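Local coordinates for protein beta-methylmalyl-CoA dehydratase (Chloroflexus aurantiacus, PDB 4E3E) that catalyses the reversible dehydration of (2R,3S)-beta-methylmalyl-CoA to mesaconyl-CoA in the glyoxylate assimilation cycle, which regenerates acetyl-CoA and yields pyruvate, at residues Val211-Ala216 with Asp287-Trp292; Glu217-Thr222 with Gly244-Tyr249. All coordinates share one frame; numbering follows the deposited sequence.

Interaction 1: residues Val211-Ala216 with Asp287-Trp292; sequences VTIEEA and DTIYAW
Val211 and Ile289 face each other as an antiparallel hydrogen-bonded pair. Val211 N donates to Ile289 O (3.0 Å), and Ile289 N returns a nearly straight bond to Val211 O (2.7 Å, 170° at the hydrogen). A third backbone bond, Ile213 N to Asp287 O at 3.0 Å, carries the pairing past strand 204-212.

Between these bonds lies the non-hydrogen-bonded pair Thr212 and Thr288, with CA atoms only 4.0 Å apart. At this spacing a chi1 of -54° in both, OG1 beside the backbone N, lets Thr212 OG1 and Thr288 OG1 meet at 2.8 Å. Threonine fits here because its branched CB suits a strand while OG1 can serve several partners: Thr212 OG1 also bonds Leu235 N and Phe233 O of the second subunit, and Thr288 OG1 bonds His236 N of that subunit.

On the face of Val211 and Ile289 the contact is apolar, extended by Ile213 just past the strand. Ile213 CD1 rests on Ile289 CG1 at 3.7 Å, the side chains crossing at a slant. In this HotDog-clan protein, strand 204-212 is outermost at this end of the chain's antiparallel sheet, next to strand 288-300, and helix 250-265 covers Val211 and Ile213, through Leu256 on both and Ile253 on Ile213.

Further out, the Asp287 carboxylate forms a salt bridge with Lys318 and accepts from Phe284 N. Glu214 stands at the N-cap position of helix 215-224; its N bonds Glu217 OE1, and its carboxylate forms a salt bridge with Arg246 of the second subunit.

Interaction 2: residues Glu217-Thr222 with Gly244-Tyr249; sequences EHMQAT and GRRIVY
His218 leans from helix 215-224 onto Val248. Its CB meets Val248 CG1 at 3.9 Å. From there chi1 of 76° places CG between the backbone N and the carbonyl carbon, turning the ring over the valine. Val248 CG2 sits under one face, nearest CD2 at 3.6 Å, in a CH-pi contact with the methyl shifted toward the rim. Branched, apolar valine supplies one methyl for CB and another for the ring.

ND1 bonds a water at 2.8 Å, which donates to Thr222 OG1 and accepts from Tyr249 N. In this HotDog-clan protein the contact thus packs helix 215-224 against the loop leading into helix 250-265, whose N-cap residue is Tyr249. Thr222, one turn after His218, donates from OG1 to His218 O (2.6 Å); its beta-hydroxyl is close enough to the backbone to reach this carbonyl, which also accepts from Thr222 N. OG1 also touches Tyr249 CB. At the far side of the imidazole, NE2 bonds Glu215 OE1.

Met219 (selenomethionine) places its selenium 3.3 Å from Arg246 NH2, a close van der Waals approach, the side chains crossing at about a right angle. That guanidinium is held chiefly by a salt bridge to Glu214 of the third subunit.

Helix 215-224 begins in the first segment of interaction 1 and supplies the first of interaction 2, whose centre is 11 Å away; along the chain, interaction 2 (217-222 with 244-249) is nested inside the loop closed by interaction 1. The two meet where Ile213 CG2 touches Val248 CG2 at 3.8 Å and His218 CD2 at 4.0 Å, so that Ile213 packs against the valine and a carbon of the imidazole. Glu215 OE1 lies 3.5 Å from Arg246 NE, a long, weak ion pair. Both contacts also touch the third subunit. Interaction 2 is the one near the probable substrate site: the Tyr249 side chain, bonded through OH to His70, is about 8 Å from that of Asn87, a substrate-binding residue by similarity.

Interaction 1: residues Val211-Ala216 with Asp287-Trp292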
ATOM      1  N   VAL A 211       7.319  12.194 -12.779  1.00 27.29           N
ATOM      2  CA  VAL A 211       6.853  11.769 -11.450  1.00 26.05           C
ATOM      3  C   VAL A 211       7.988  11.753 -10.437  1.00 26.84           C
ATOM      4  O   VAL A 211       9.091  11.244 -10.715  1.00 26.19           O
ATOM      5  CB  VAL A 211       6.115  10.402 -11.466  1.00 26.08           C
ATOM      6  CG1 VAL A 211       4.851  10.498 -12.310  1.00 24.77           C
ATOM      7  CG2 VAL A 211       7.018   9.257 -11.942  1.00 24.17           C
ATOM      8  N   THR A 212       7.716  12.317  -9.262  1.00 24.37           N
ATOM      9  CA  THR A 212       8.738  12.439  -8.222  1.00 26.36           C
ATOM     10  C   THR A 212       8.723  11.219  -7.297  1.00 26.06           C
ATOM     11  O   THR A 212       7.661  10.782  -6.853  1.00 25.48           O
ATOM     12  CB  THR A 212       8.543  13.739  -7.434  1.00 25.61           C
ATOM     13  OG1 THR A 212       8.517  14.823  -8.361  1.00 25.21           O
ATOM     14  CG2 THR A 212       9.668  13.973  -6.422  1.00 23.59           C
ATOM     15  N   ILE A 213       9.916  10.676  -7.035  1.00 25.92           N
ATOM     16  CA  ILE A 213      10.104   9.514  -6.161  1.00 26.86           C
ATOM     17  C   ILE A 213      10.125   9.923  -4.694  1.00 25.67           C
ATOM     18  O   ILE A 213      10.862  10.827  -4.310  1.00 28.30           O
ATOM     19  CB  ILE A 213      11.407   8.764  -6.522  1.00 25.17           C
ATOM     20  CG1 ILE A 213      11.352   8.289  -7.980  1.00 24.97           C
ATOM     21  CG2 ILE A 213      11.679   7.597  -5.568  1.00 24.53           C
ATOM     22  CD1 ILE A 213      12.621   7.627  -8.465  1.00 24.49           C
ATOM     23  N   GLU A 214       9.306   9.252  -3.881  1.00 25.26           N
ATOM     24  CA  GLU A 214       9.337   9.441  -2.419  1.00 28.63           C
ATOM     25  C   GLU A 214      10.084   8.265  -1.769  1.00 25.81           C
ATOM     26  O   GLU A 214      10.102   7.167  -2.326  1.00 28.33           O
ATOM     27  CB  GLU A 214       7.903   9.571  -1.859  1.00 25.06           C
ATOM     28  CG  GLU A 214       7.162  10.832  -2.300  1.00 24.93           C
ATOM     29  CD  GLU A 214       7.902  12.115  -1.890  1.00 30.05           C
ATOM     30  OE1 GLU A 214       8.322  12.225  -0.716  1.00 33.62           O
ATOM     31  OE2 GLU A 214       8.064  13.032  -2.732  1.00 35.73           O
ATOM     32  N   GLU A 215      10.704   8.483  -0.609  1.00 27.21           N
ATOM     33  CA  GLU A 215      11.392   7.380   0.094  1.00 28.77           C
ATOM     34  C   GLU A 215      10.460   6.206   0.396  1.00 27.54           C
ATOM     35  O   GLU A 215      10.817   5.044   0.139  1.00 25.00           O
ATOM     36  CB  GLU A 215      12.051   7.852   1.390  1.00 30.33           C
ATOM     37  CG  GLU A 215      13.172   8.870   1.209  1.00 30.52           C
ATOM     38  CD  GLU A 215      14.484   8.260   0.705  1.00 28.46           C
ATOM     39  OE1 GLU A 215      14.555   7.041   0.375  1.00 28.77           O
ATOM     40  OE2 GLU A 215      15.453   9.016   0.632  1.00 28.99           O
ATOM     41  N   ALA A 216       9.273   6.513   0.936  1.00 25.79           N
ATOM     42  CA  ALA A 216       8.327   5.485   1.360  1.00 27.97           C
ATOM     43  C   ALA A 216       7.902   4.690   0.148  1.00 28.41           C
ATOM     44  O   ALA A 216       7.606   3.498   0.246  1.00 28.26           O
ATOM     45  CB  ALA A 216       7.105   6.099   2.032  1.00 28.50           C
ATOM     46  N   ASP A 287      14.087  12.916  -6.832  1.00 26.22           N
ATOM     47  CA  ASP A 287      14.276  13.004  -8.268  1.00 28.45           C
ATOM     48  C   ASP A 287      12.943  12.879  -8.976  1.00 29.46           C
ATOM     49  O   ASP A 287      12.100  12.044  -8.608  1.00 29.50           O
ATOM     50  CB  ASP A 287      15.219  11.904  -8.761  1.00 29.93           C
ATOM     51  CG  ASP A 287      16.676  12.134  -8.332  1.00 29.44           C
ATOM     52  OD1 ASP A 287      17.045  13.269  -7.963  1.00 34.24           O
ATOM     53  OD2 ASP A 287      17.466  11.166  -8.376  1.00 31.72           O
ATOM     54  N   THR A 288      12.750  13.681 -10.015  1.00 27.20           N
ATOM     55  CA  THR A 288      11.557  13.509 -10.875  1.00 30.65           C
ATOM     56  C   THR A 288      11.901  12.754 -12.160  1.00 26.90           C
ATOM     57  O   THR A 288      12.750  13.193 -12.934  1.00 27.52           O
ATOM     58  CB  THR A 288      10.919  14.874 -11.188  1.00 32.39           C
ATOM     59  OG1 THR A 288      10.656  15.545  -9.951  1.00 30.02           O
ATOM     60  CG2 THR A 288       9.615  14.727 -11.976  1.00 25.89           C
ATOM     61  N   ILE A 289      11.223  11.626 -12.390  1.00 25.48           N
ATOM     62  CA  ILE A 289      11.549  10.752 -13.499  1.00 25.90           C
ATOM     63  C   ILE A 289      10.666  11.078 -14.708  1.00 27.66           C
ATOM     64  O   ILE A 289       9.427  11.165 -14.584  1.00 26.35           O
ATOM     65  CB  ILE A 289      11.349   9.253 -13.131  1.00 26.54           C
ATOM     66  CG1 ILE A 289      12.233   8.842 -11.929  1.00 25.47           C
ATOM     67  CG2 ILE A 289      11.631   8.365 -14.338  1.00 22.21           C
ATOM     68  CD1 ILE A 289      13.709   9.274 -12.028  1.00 24.82           C
ATOM     69  N   TYR A 290      11.314  11.250 -15.864  1.00 26.99           N
ATOM     70  CA  TYR A 290      10.645  11.397 -17.156  1.00 27.26           C
ATOM     71  C   TYR A 290      11.113  10.276 -18.062  1.00 27.48           C
ATOM     72  O   TYR A 290      12.126   9.635 -17.787  1.00 28.87           O
ATOM     73  CB  TYR A 290      11.068  12.694 -17.813  1.00 27.73           C
ATOM     74  CG  TYR A 290      10.635  13.943 -17.111  1.00 29.71           C
ATOM     75  CD1 TYR A 290      11.411  14.505 -16.087  1.00 33.24           C
ATOM     76  CD2 TYR A 290       9.471  14.604 -17.506  1.00 29.65           C
ATOM     77  CE1 TYR A 290      11.025  15.684 -15.462  1.00 31.94           C
ATOM     78  CE2 TYR A 290       9.075  15.782 -16.893  1.00 32.53           C
ATOM     79  CZ  TYR A 290       9.848  16.313 -15.872  1.00 30.46           C
ATOM     80  OH  TYR A 290       9.443  17.475 -15.281  1.00 27.38           O
ATOM     81  N   ALA A 291      10.399  10.046 -19.156  1.00 28.31           N
ATOM     82  CA  ALA A 291      10.769   8.975 -20.069  1.00 28.76           C
ATOM     83  C   ALA A 291      10.517   9.367 -21.523  1.00 29.83           C
ATOM     84  O   ALA A 291       9.620  10.169 -21.824  1.00 25.20           O
ATOM     85  CB  ALA A 291      10.021   7.686 -19.720  1.00 27.45           C
ATOM     86  N   TRP A 292      11.340   8.817 -22.408  1.00 26.33           N
ATOM     87  CA  TRP A 292      11.058   8.832 -23.837  1.00 28.79           C
ATOM     88  C   TRP A 292      11.430   7.508 -24.458  1.00 29.64           C
ATOM     89  O   TRP A 292      12.275   6.776 -23.933  1.00 29.77           O
ATOM     90  CB  TRP A 292      11.743  10.014 -24.532  1.00 28.93           C
ATOM     91  CG  TRP A 292      13.252   9.942 -24.553  1.00 29.86           C
ATOM     92  CD1 TRP A 292      14.151  10.450 -23.610  1.00 35.21           C
ATOM     93  CD2 TRP A 292      14.088   9.322 -25.582  1.00 30.04           C
ATOM     94  NE1 TRP A 292      15.450  10.194 -23.986  1.00 36.35           N
ATOM     95  CE2 TRP A 292      15.481   9.516 -25.155  1.00 32.49           C
ATOM     96  CE3 TRP A 292      13.832   8.643 -26.769  1.00 32.70           C
ATOM     97  CZ2 TRP A 292      16.547   9.049 -25.902  1.00 34.82           C
ATOM     98  CZ3 TRP A 292      14.920   8.179 -27.520  1.00 37.91           C
ATOM     99  CH2 TRP A 292      16.243   8.376 -27.094  1.00 37.59           C
TER

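Interaction 2: residues Glu217-Thr222 with Gly244-Tyr249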
ATOM      1  N   GLU A 217       7.868   5.369  -0.999  1.00 26.09           N
ATOM      2  CA  GLU A 217       7.394   4.758  -2.231  1.00 27.45           C
ATOM      3  C   GLU A 217       8.341   3.670  -2.758  1.00 23.49           C
ATOM      4  O   GLU A 217       7.904   2.539  -3.002  1.00 24.20           O
ATOM      5  CB  GLU A 217       7.100   5.824  -3.286  1.00 23.76           C
ATOM      6  CG  GLU A 217       7.026   5.367  -4.737  1.00 24.53           C
ATOM      7  CD  GLU A 217       7.404   6.514  -5.685  1.00 29.14           C
ATOM      8  OE1 GLU A 217       7.200   7.699  -5.314  1.00 31.31           O
ATOM      9  OE2 GLU A 217       7.921   6.244  -6.794  1.00 25.61           O
ATOM     10  N   HIS A 218       9.622   3.988  -2.918  1.00 24.35           N
ATOM     11  CA  HIS A 218      10.547   2.948  -3.425  1.00 22.83           C
ATOM     12  C   HIS A 218      10.822   1.855  -2.407  1.00 24.41           C
ATOM     13  O   HIS A 218      10.889   0.660  -2.762  1.00 26.30           O
ATOM     14  CB  HIS A 218      11.802   3.558  -4.021  1.00 22.96           C
ATOM     15  CG  HIS A 218      12.759   4.049  -3.000  1.00 23.52           C
ATOM     16  ND1 HIS A 218      13.586   3.221  -2.341  1.00 24.56           N
ATOM     17  CD2 HIS A 218      13.016   5.335  -2.520  1.00 26.18           C
ATOM     18  CE1 HIS A 218      14.335   3.940  -1.482  1.00 24.71           C
ATOM     19  NE2 HIS A 218      13.965   5.224  -1.581  1.00 26.32           N
HETATM   20  N   MSE A 219      10.845   2.214  -1.126  1.00 21.06           N
HETATM   21  CA  MSE A 219      11.036   1.200  -0.049  1.00 21.16           C
HETATM   22  C   MSE A 219       9.877   0.263  -0.067  1.00 21.89           C
HETATM   23  O   MSE A 219      10.054  -0.969   0.043  1.00 24.33           O
HETATM   24  CB  MSE A 219      11.172   1.812   1.352  1.00 20.11           C
HETATM   25  CG  MSE A 219      12.512   2.547   1.433  1.00 25.74           C
HETATM   26 SE   MSE A 219      12.565   3.368   3.228  1.00 40.62          SE
HETATM   27  CE  MSE A 219      12.734   1.806   4.438  1.00 34.79           C
ATOM     28  N   GLN A 220       8.670   0.800  -0.231  1.00 19.60           N
ATOM     29  CA  GLN A 220       7.489  -0.078  -0.243  1.00 18.23           C
ATOM     30  C   GLN A 220       7.451  -1.062  -1.431  1.00 20.95           C
ATOM     31  O   GLN A 220       7.039  -2.224  -1.269  1.00 22.07           O
ATOM     32  CB  GLN A 220       6.178   0.724  -0.118  1.00 17.20           C
ATOM     33  CG  GLN A 220       4.898  -0.150  -0.169  1.00 20.15           C
ATOM     34  CD  GLN A 220       3.672   0.644   0.293  1.00 25.18           C
ATOM     35  OE1 GLN A 220       3.484   1.783  -0.121  1.00 25.84           O
ATOM     36  NE2 GLN A 220       2.853   0.059   1.157  1.00 25.04           N
ATOM     37  N   ALA A 221       7.850  -0.590  -2.618  1.00 19.63           N
ATOM     38  CA  ALA A 221       7.938  -1.448  -3.788  1.00 23.84           C
ATOM     39  C   ALA A 221       9.010  -2.505  -3.538  1.00 23.15           C
ATOM     40  O   ALA A 221       8.776  -3.700  -3.763  1.00 24.76           O
ATOM     41  CB  ALA A 221       8.233  -0.635  -5.058  1.00 21.35           C
ATOM     42  N   THR A 222      10.152  -2.074  -3.018  1.00 20.82           N
ATOM     43  CA  THR A 222      11.285  -2.997  -2.785  1.00 25.30           C
ATOM     44  C   THR A 222      10.926  -4.113  -1.777  1.00 24.71           C
ATOM     45  O   THR A 222      11.323  -5.284  -1.963  1.00 27.55           O
ATOM     46  CB  THR A 222      12.546  -2.208  -2.371  1.00 25.52           C
ATOM     47  OG1 THR A 222      12.748  -1.139  -3.315  1.00 25.97           O
ATOM     48  CG2 THR A 222      13.803  -3.107  -2.346  1.00 24.52           C
ATOM     49  N   GLY A 244      25.237   9.940   0.093  1.00 52.47           N
ATOM     50  CA  GLY A 244      24.686  10.428   1.348  1.00 43.80           C
ATOM     51  C   GLY A 244      23.192  10.228   1.471  1.00 43.36           C
ATOM     52  O   GLY A 244      22.540  10.953   2.237  1.00 43.03           O
ATOM     53  N   ARG A 245      22.647   9.254   0.723  1.00 33.71           N
ATOM     54  CA  ARG A 245      21.228   8.994   0.740  1.00 33.95           C
ATOM     55  C   ARG A 245      20.988   7.609   0.174  1.00 27.64           C
ATOM     56  O   ARG A 245      21.833   7.065  -0.539  1.00 28.75           O
ATOM     57  CB  ARG A 245      20.451  10.067  -0.044  1.00 40.39           C
ATOM     58  CG  ARG A 245      20.964  10.327  -1.444  1.00 44.31           C
ATOM     59  CD  ARG A 245      21.090  11.814  -1.749  1.00 55.21           C
ATOM     60  NE  ARG A 245      21.761  11.996  -3.036  1.00 56.32           N
ATOM     61  CZ  ARG A 245      21.231  12.604  -4.095  1.00 47.07           C
ATOM     62  NH1 ARG A 245      20.018  13.147  -4.029  1.00 46.59           N
ATOM     63  NH2 ARG A 245      21.930  12.688  -5.223  1.00 47.05           N
ATOM     64  N   ARG A 246      19.848   7.033   0.517  1.00 25.22           N
ATOM     65  CA  ARG A 246      19.458   5.715   0.002  1.00 28.85           C
ATOM     66  C   ARG A 246      19.318   5.756  -1.513  1.00 32.44           C
ATOM     67  O   ARG A 246      18.972   6.796  -2.077  1.00 30.12           O
ATOM     68  CB  ARG A 246      18.149   5.273   0.650  1.00 27.19           C
ATOM     69  CG  ARG A 246      18.279   4.956   2.138  1.00 30.57           C
ATOM     70  CD  ARG A 246      16.923   4.994   2.839  1.00 33.21           C
ATOM     71  NE  ARG A 246      16.528   6.371   3.157  1.00 30.80           N
ATOM     72  CZ  ARG A 246      15.402   6.731   3.779  1.00 25.72           C
ATOM     73  NH1 ARG A 246      15.180   8.022   4.012  1.00 23.95           N
ATOM     74  NH2 ARG A 246      14.498   5.821   4.166  1.00 25.81           N
ATOM     75  N   ILE A 247      19.593   4.625  -2.158  1.00 31.27           N
ATOM     76  CA  ILE A 247      19.565   4.507  -3.606  1.00 27.54           C
ATOM     77  C   ILE A 247      18.311   3.754  -3.994  1.00 26.33           C
ATOM     78  O   ILE A 247      17.972   2.725  -3.384  1.00 26.40           O
ATOM     79  CB  ILE A 247      20.817   3.776  -4.154  1.00 25.57           C
ATOM     80  CG1 ILE A 247      22.079   4.555  -3.745  1.00 35.36           C
ATOM     81  CG2 ILE A 247      20.757   3.690  -5.673  1.00 27.35           C
ATOM     82  CD1 ILE A 247      23.372   3.784  -3.926  1.00 45.13           C
ATOM     83  N   VAL A 248      17.604   4.291  -4.985  1.00 26.91           N
ATOM     84  CA  VAL A 248      16.374   3.671  -5.468  1.00 28.42           C
ATOM     85  C   VAL A 248      16.707   2.428  -6.278  1.00 26.85           C
ATOM     86  O   VAL A 248      17.567   2.461  -7.164  1.00 27.15           O
ATOM     87  CB  VAL A 248      15.521   4.656  -6.315  1.00 27.40           C
ATOM     88  CG1 VAL A 248      14.303   3.944  -6.932  1.00 22.39           C
ATOM     89  CG2 VAL A 248      15.084   5.836  -5.466  1.00 24.92           C
ATOM     90  N   TYR A 249      16.028   1.332  -5.958  1.00 24.75           N
ATOM     91  CA  TYR A 249      16.096   0.125  -6.742  1.00 20.42           C
ATOM     92  C   TYR A 249      15.944   0.457  -8.231  1.00 26.00           C
ATOM     93  O   TYR A 249      14.924   1.039  -8.661  1.00 26.75           O
ATOM     94  CB  TYR A 249      14.954  -0.822  -6.294  1.00 23.01           C
ATOM     95  CG  TYR A 249      14.722  -2.026  -7.166  1.00 23.38           C
ATOM     96  CD1 TYR A 249      15.796  -2.811  -7.631  1.00 26.61           C
ATOM     97  CD2 TYR A 249      13.408  -2.437  -7.501  1.00 20.57           C
ATOM     98  CE1 TYR A 249      15.567  -3.939  -8.431  1.00 25.80           C
ATOM     99  CE2 TYR A 249      13.193  -3.550  -8.289  1.00 23.22           C
ATOM    100  CZ  TYR A 249      14.270  -4.295  -8.759  1.00 26.62           C
ATOM    101  OH  TYR A 249      14.035  -5.416  -9.555  1.00 24.92           O
TER
HETATM  102  O   HOH W   1      14.579   0.926  -3.563  1.00 33.69           O